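Local coordinates for cell surface protein (Putative S-layer protein) (Clostridioides difficile R20291, PDB 5NJL) that mediates cell adhesion in vitro and is probably a cell-wall adhesin associated with the S-layer, with an extended three-domain fold, at residues 236-248 with 256-268. Numbering follows the deposited sequence.
With SO4 (sulfate ion), chain N; SO4 (sulfate ion), chain S.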
loop_
_atom_site.group_PDB
_atom_site.type_symbol
_atom_site.label_atom_id
_atom_site.label_comp_id
_atom_site.label_asym_id
_atom_site.label_seq_id
_atom_site.Cartn_x
_atom_site.Cartn_y
_atom_site.Cartn_z
ATOM N N MET A 236 18.634 8.925 37.841
ATOM C CA MET A 236 19.334 9.688 36.797
ATOM C C MET A 236 18.335 10.221 35.740
ATOM O O MET A 236 18.361 11.397 35.346
ATOM C CB MET A 236 20.396 8.774 36.169
ATOM C CG MET A 236 21.296 9.398 35.118
ATOM S SD MET A 236 22.603 8.213 34.689
ATOM C CE MET A 236 21.704 6.861 33.914
ATOM N N VAL A 237 17.403 9.359 35.353
ATOM C CA VAL A 237 16.355 9.719 34.384
ATOM C C VAL A 237 15.481 10.801 34.989
ATOM O O VAL A 237 15.294 11.862 34.394
ATOM C CB VAL A 237 15.503 8.492 33.978
ATOM C CG1 VAL A 237 14.340 8.908 33.059
ATOM C CG2 VAL A 237 16.365 7.444 33.287
ATOM N N ALA A 238 15.002 10.575 36.210
ATOM C CA ALA A 238 14.177 11.573 36.895
ATOM C C ALA A 238 14.887 12.912 37.059
ATOM O O ALA A 238 14.239 13.945 37.044
ATOM C CB ALA A 238 13.702 11.048 38.242
ATOM N N ASN A 239 16.221 12.896 37.190
ATOM C CA ASN A 239 17.010 14.135 37.288
ATOM C C ASN A 239 17.391 14.754 35.927
ATOM O O ASN A 239 18.064 15.788 35.878
ATOM C CB ASN A 239 18.278 13.891 38.140
ATOM C CG ASN A 239 17.958 13.673 39.616
ATOM O OD1 ASN A 239 17.107 14.352 40.173
ATOM N ND2 ASN A 239 18.649 12.725 40.249
ATOM N N GLY A 240 16.974 14.145 34.821
ATOM C CA GLY A 240 17.138 14.789 33.523
ATOM C C GLY A 240 16.362 16.089 33.480
ATOM O O GLY A 240 15.395 16.255 34.229
ATOM N N THR A 241 16.765 16.997 32.599
ATOM C CA THR A 241 16.094 18.280 32.429
ATOM C C THR A 241 15.218 18.279 31.170
ATOM O O THR A 241 15.314 17.364 30.344
ATOM C CB THR A 241 17.092 19.446 32.399
ATOM O OG1 THR A 241 18.045 19.255 31.350
ATOM C CG2 THR A 241 17.823 19.551 33.749
ATOM N N SER A 242 14.342 19.288 31.067
ATOM C CA SER A 242 13.363 19.432 29.970
ATOM C C SER A 242 12.648 18.119 29.687
ATOM O O SER A 242 12.641 17.634 28.549
ATOM C CB SER A 242 14.036 19.940 28.701
ATOM O OG SER A 242 14.847 21.069 28.960
ATOM N N LYS A 243 12.120 17.528 30.751
ATOM C CA LYS A 243 11.472 16.238 30.684
ATOM C C LYS A 243 10.098 16.406 30.041
ATOM O O LYS A 243 9.381 17.359 30.352
ATOM C CB LYS A 243 11.285 15.634 32.069
ATOM C CG LYS A 243 12.528 14.999 32.667
ATOM C CD LYS A 243 12.256 14.466 34.062
ATOM C CE LYS A 243 12.132 15.607 35.060
ATOM N NZ LYS A 243 11.902 15.119 36.437
ATOM N N SER A 244 9.758 15.498 29.141
ATOM C CA SER A 244 8.366 15.325 28.718
ATOM C C SER A 244 8.085 13.833 28.737
ATOM O O SER A 244 8.830 13.049 28.146
ATOM C CB SER A 244 8.097 15.959 27.346
ATOM O OG SER A 244 8.794 15.286 26.325
ATOM N N ILE A 245 7.037 13.450 29.466
ATOM C CA ILE A 245 6.650 12.052 29.624
ATOM C C ILE A 245 5.322 11.839 28.876
ATOM O O ILE A 245 4.363 12.576 29.094
ATOM C CB ILE A 245 6.526 11.676 31.123
ATOM C CG1 ILE A 245 7.904 11.755 31.813
ATOM C CG2 ILE A 245 5.943 10.280 31.279
ATOM C CD1 ILE A 245 7.867 11.730 33.332
ATOM N N SER A 246 5.286 10.834 28.003
ATOM C CA SER A 246 4.131 10.584 27.142
ATOM C C SER A 246 3.046 9.778 27.847
ATOM O O SER A 246 3.217 9.349 28.991
ATOM C CB SER A 246 4.569 9.865 25.862
ATOM O OG SER A 246 4.756 8.472 26.063
ATOM N N ASP A 247 1.945 9.576 27.121
ATOM C CA ASP A 247 0.741 8.896 27.610
ATOM C C ASP A 247 0.931 7.550 28.261
ATOM O O ASP A 247 1.532 6.642 27.679
ATOM C CB ASP A 247 -0.278 8.685 26.474
ATOM C CG ASP A 247 -1.154 9.886 26.246
ATOM O OD1 ASP A 247 -1.234 10.760 27.145
ATOM O OD2 ASP A 247 -1.773 9.942 25.158
ATOM N N ILE A 248 0.392 7.479 29.480
ATOM C CA ILE A 248 -0.047 6.263 30.189
ATOM C C ILE A 248 0.383 4.929 29.542
ATOM O O ILE A 248 1.126 4.146 30.154
ATOM C CB ILE A 248 -1.603 6.274 30.419
ATOM C CG1 ILE A 248 -2.169 7.683 30.750
ATOM C CG2 ILE A 248 -2.002 5.296 31.522
ATOM C CD1 ILE A 248 -1.711 8.296 32.063
ATOM N N GLY A 256 1.995 -7.843 22.948
ATOM C CA GLY A 256 1.731 -7.833 24.387
ATOM C C GLY A 256 2.162 -6.521 25.020
ATOM O O GLY A 256 1.406 -5.919 25.793
ATOM N N LYS A 257 3.377 -6.081 24.675
ATOM C CA LYS A 257 4.037 -4.926 25.301
ATOM C C LYS A 257 3.291 -3.599 25.145
ATOM O O LYS A 257 2.942 -3.206 24.037
ATOM C CB LYS A 257 5.477 -4.786 24.772
ATOM C CG LYS A 257 6.412 -5.838 25.350
ATOM C CD LYS A 257 7.771 -5.905 24.668
ATOM C CE LYS A 257 8.766 -6.670 25.537
ATOM N NZ LYS A 257 10.009 -7.067 24.819
ATOM N N TYR A 258 3.043 -2.938 26.273
ATOM C CA TYR A 258 2.595 -1.543 26.316
ATOM C C TYR A 258 3.874 -0.684 26.422
ATOM O O TYR A 258 4.955 -1.246 26.641
ATOM C CB TYR A 258 1.692 -1.320 27.533
ATOM C CG TYR A 258 0.420 -2.150 27.521
ATOM C CD1 TYR A 258 0.431 -3.510 27.868
ATOM C CD2 TYR A 258 -0.804 -1.576 27.171
ATOM C CE1 TYR A 258 -0.738 -4.267 27.855
ATOM C CE2 TYR A 258 -1.978 -2.323 27.151
ATOM C CZ TYR A 258 -1.943 -3.665 27.496
ATOM O OH TYR A 258 -3.114 -4.389 27.480
ATOM N N LYS A 259 3.769 0.644 26.249
ATOM C CA LYS A 259 4.919 1.557 26.450
ATOM C C LYS A 259 4.591 3.029 26.656
ATOM O O LYS A 259 3.509 3.493 26.296
ATOM C CB LYS A 259 5.998 1.407 25.362
ATOM C CG LYS A 259 5.551 1.402 23.909
ATOM C CD LYS A 259 6.580 0.638 23.072
ATOM C CE LYS A 259 6.194 0.507 21.607
ATOM N NZ LYS A 259 6.690 1.651 20.793
ATOM N N PHE A 260 5.534 3.734 27.295
ATOM C CA PHE A 260 5.571 5.198 27.322
ATOM C C PHE A 260 7.009 5.683 27.060
ATOM O O PHE A 260 7.962 4.893 27.061
ATOM C CB PHE A 260 4.981 5.774 28.620
ATOM C CG PHE A 260 5.885 5.661 29.836
ATOM C CD1 PHE A 260 5.986 4.462 30.545
ATOM C CD2 PHE A 260 6.602 6.763 30.296
ATOM C CE1 PHE A 260 6.801 4.355 31.674
ATOM C CE2 PHE A 260 7.418 6.664 31.419
ATOM C CZ PHE A 260 7.518 5.457 32.109
ATOM N N THR A 261 7.145 6.974 26.785
ATOM C CA THR A 261 8.445 7.548 26.452
ATOM C C THR A 261 8.746 8.680 27.414
ATOM O O THR A 261 7.837 9.372 27.876
ATOM C CB THR A 261 8.494 8.093 25.004
ATOM O OG1 THR A 261 7.468 9.075 24.833
ATOM C CG2 THR A 261 8.313 6.975 24.004
ATOM N N ILE A 262 10.031 8.843 27.721
ATOM C CA ILE A 262 10.508 9.997 28.470
ATOM C C ILE A 262 11.561 10.629 27.594
ATOM O O ILE A 262 12.547 9.976 27.246
ATOM C CB ILE A 262 11.194 9.624 29.813
ATOM C CG1 ILE A 262 10.437 8.509 30.530
ATOM C CG2 ILE A 262 11.343 10.864 30.700
ATOM C CD1 ILE A 262 11.323 7.671 31.426
ATOM N N LYS A 263 11.320 11.866 27.200
ATOM C CA LYS A 263 12.347 12.673 26.544
ATOM C C LYS A 263 12.968 13.506 27.650
ATOM O O LYS A 263 12.253 14.069 28.481
ATOM C CB LYS A 263 11.749 13.583 25.475
ATOM C CG LYS A 263 11.155 12.815 24.302
ATOM C CD LYS A 263 10.620 13.731 23.193
ATOM C CE LYS A 263 10.311 12.917 21.934
ATOM N NZ LYS A 263 10.081 13.699 20.676
ATOM N N TYR A 264 14.292 13.579 27.662
ATOM C CA TYR A 264 14.989 14.446 28.606
ATOM C C TYR A 264 16.376 14.800 28.096
ATOM O O TYR A 264 16.911 14.148 27.181
ATOM C CB TYR A 264 15.062 13.785 29.991
ATOM C CG TYR A 264 15.969 12.577 30.086
ATOM C CD1 TYR A 264 15.512 11.313 29.743
ATOM C CD2 TYR A 264 17.290 12.695 30.544
ATOM C CE1 TYR A 264 16.329 10.205 29.851
ATOM C CE2 TYR A 264 18.116 11.585 30.650
ATOM C CZ TYR A 264 17.631 10.348 30.296
ATOM O OH TYR A 264 18.413 9.230 30.394
ATOM N N THR A 265 16.958 15.810 28.725
ATOM C CA THR A 265 18.334 16.205 28.466
ATOM C C THR A 265 19.204 15.634 29.600
ATOM O O THR A 265 18.910 15.869 30.793
ATOM C CB THR A 265 18.406 17.716 28.374
ATOM O OG1 THR A 265 17.564 18.130 27.299
ATOM C CG2 THR A 265 19.818 18.204 28.096
ATOM N N ASP A 266 20.233 14.862 29.232
ATOM C CA ASP A 266 21.026 14.152 30.236
ATOM C C ASP A 266 22.052 15.083 30.863
ATOM O O ASP A 266 22.095 16.282 30.556
ATOM C CB ASP A 266 21.602 12.814 29.705
ATOM C CG ASP A 266 22.830 12.976 28.792
ATOM O OD1 ASP A 266 23.423 14.086 28.658
ATOM O OD2 ASP A 266 23.208 11.937 28.188
ATOM N N ALA A 267 22.841 14.542 31.775
ATOM C CA ALA A 267 23.829 15.341 32.523
ATOM C C ALA A 267 24.794 16.102 31.595
ATOM O O ALA A 267 25.177 17.216 31.912
ATOM C CB ALA A 267 24.605 14.444 33.486
ATOM N N SER A 268 25.167 15.508 30.452
ATOM C CA SER A 268 26.095 16.147 29.486
ATOM C C SER A 268 25.428 17.126 28.498
ATOM O O SER A 268 26.106 17.743 27.656
ATOM C CB SER A 268 26.883 15.079 28.689
ATOM O OG SER A 268 26.055 14.316 27.810
HETATM S S SO4 N . 1.454 11.996 24.295
HETATM O O1 SO4 N . 1.308 12.447 25.702
HETATM O O2 SO4 N . 0.455 12.692 23.449
HETATM O O3 SO4 N . 1.218 10.537 24.204
HETATM O O4 SO4 N . 2.822 12.285 23.794
HETATM S S SO4 S . 13.318 20.576 34.155
HETATM O O1 SO4 S . 12.218 21.511 34.470
HETATM O O2 SO4 S . 14.083 21.171 33.035
HETATM O O3 SO4 S . 14.220 20.439 35.320
HETATM O O4 SO4 S . 12.725 19.249 33.817
HETATM O O HOH W 1 20.642 18.489 31.882
HETATM O O HOH W 2 14.986 17.217 26.479
#
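Val237 and Gly240 pack against the Tyr264 ring on the tightly packed face of this contact. The helix backbone at Val237 CA lies over one ring face, while Gly240 CA comes within 3.6 Å of Tyr264 CD2. Val237 CG1, anti to the backbone N (chi1 175°), reaches Ile262 CD1 at 3.6 Å, the two side chains crossing at about a right angle. Farther along the same face, Ile245 lies alongside both Ile262 and Phe260: CG1 meets Ile262 CG2 and CG2 meets Phe260 CD2, each at 3.7 Å. Leu284 and Leu291 of helix 281-291 cover Phe260 and Ile262 in turn. Strand 243-245 is the outermost strand of a four-stranded mixed sheet and runs antiparallel to 258-265; a beta bulge between Thr241 and Ser244 shifts the register by one. Thr241 with Thr265 and Ser244 with Lys263 form hydrogen-bonded pairs flanking the bulge. Beyond them Ser246 grips Thr261 twice: its N donates to Thr261 O, and its OG accepts a hydrogen bond from Thr261 N at 2.9 Å. The Thr241, Ser244 and Lys263 face is looser and wetter. Ser244 OG rests on Lys263 CB (3.5 Å), the lysine extending past it to a salt bridge with Glu72. One water links Thr241 OG1 to Asp266 O, another Ser242 O to Thr265 OG1, and a sulfate, probably from the crystallisation liquor, takes a hydrogen bond from Ser242 N through O2 at 2.7 Å.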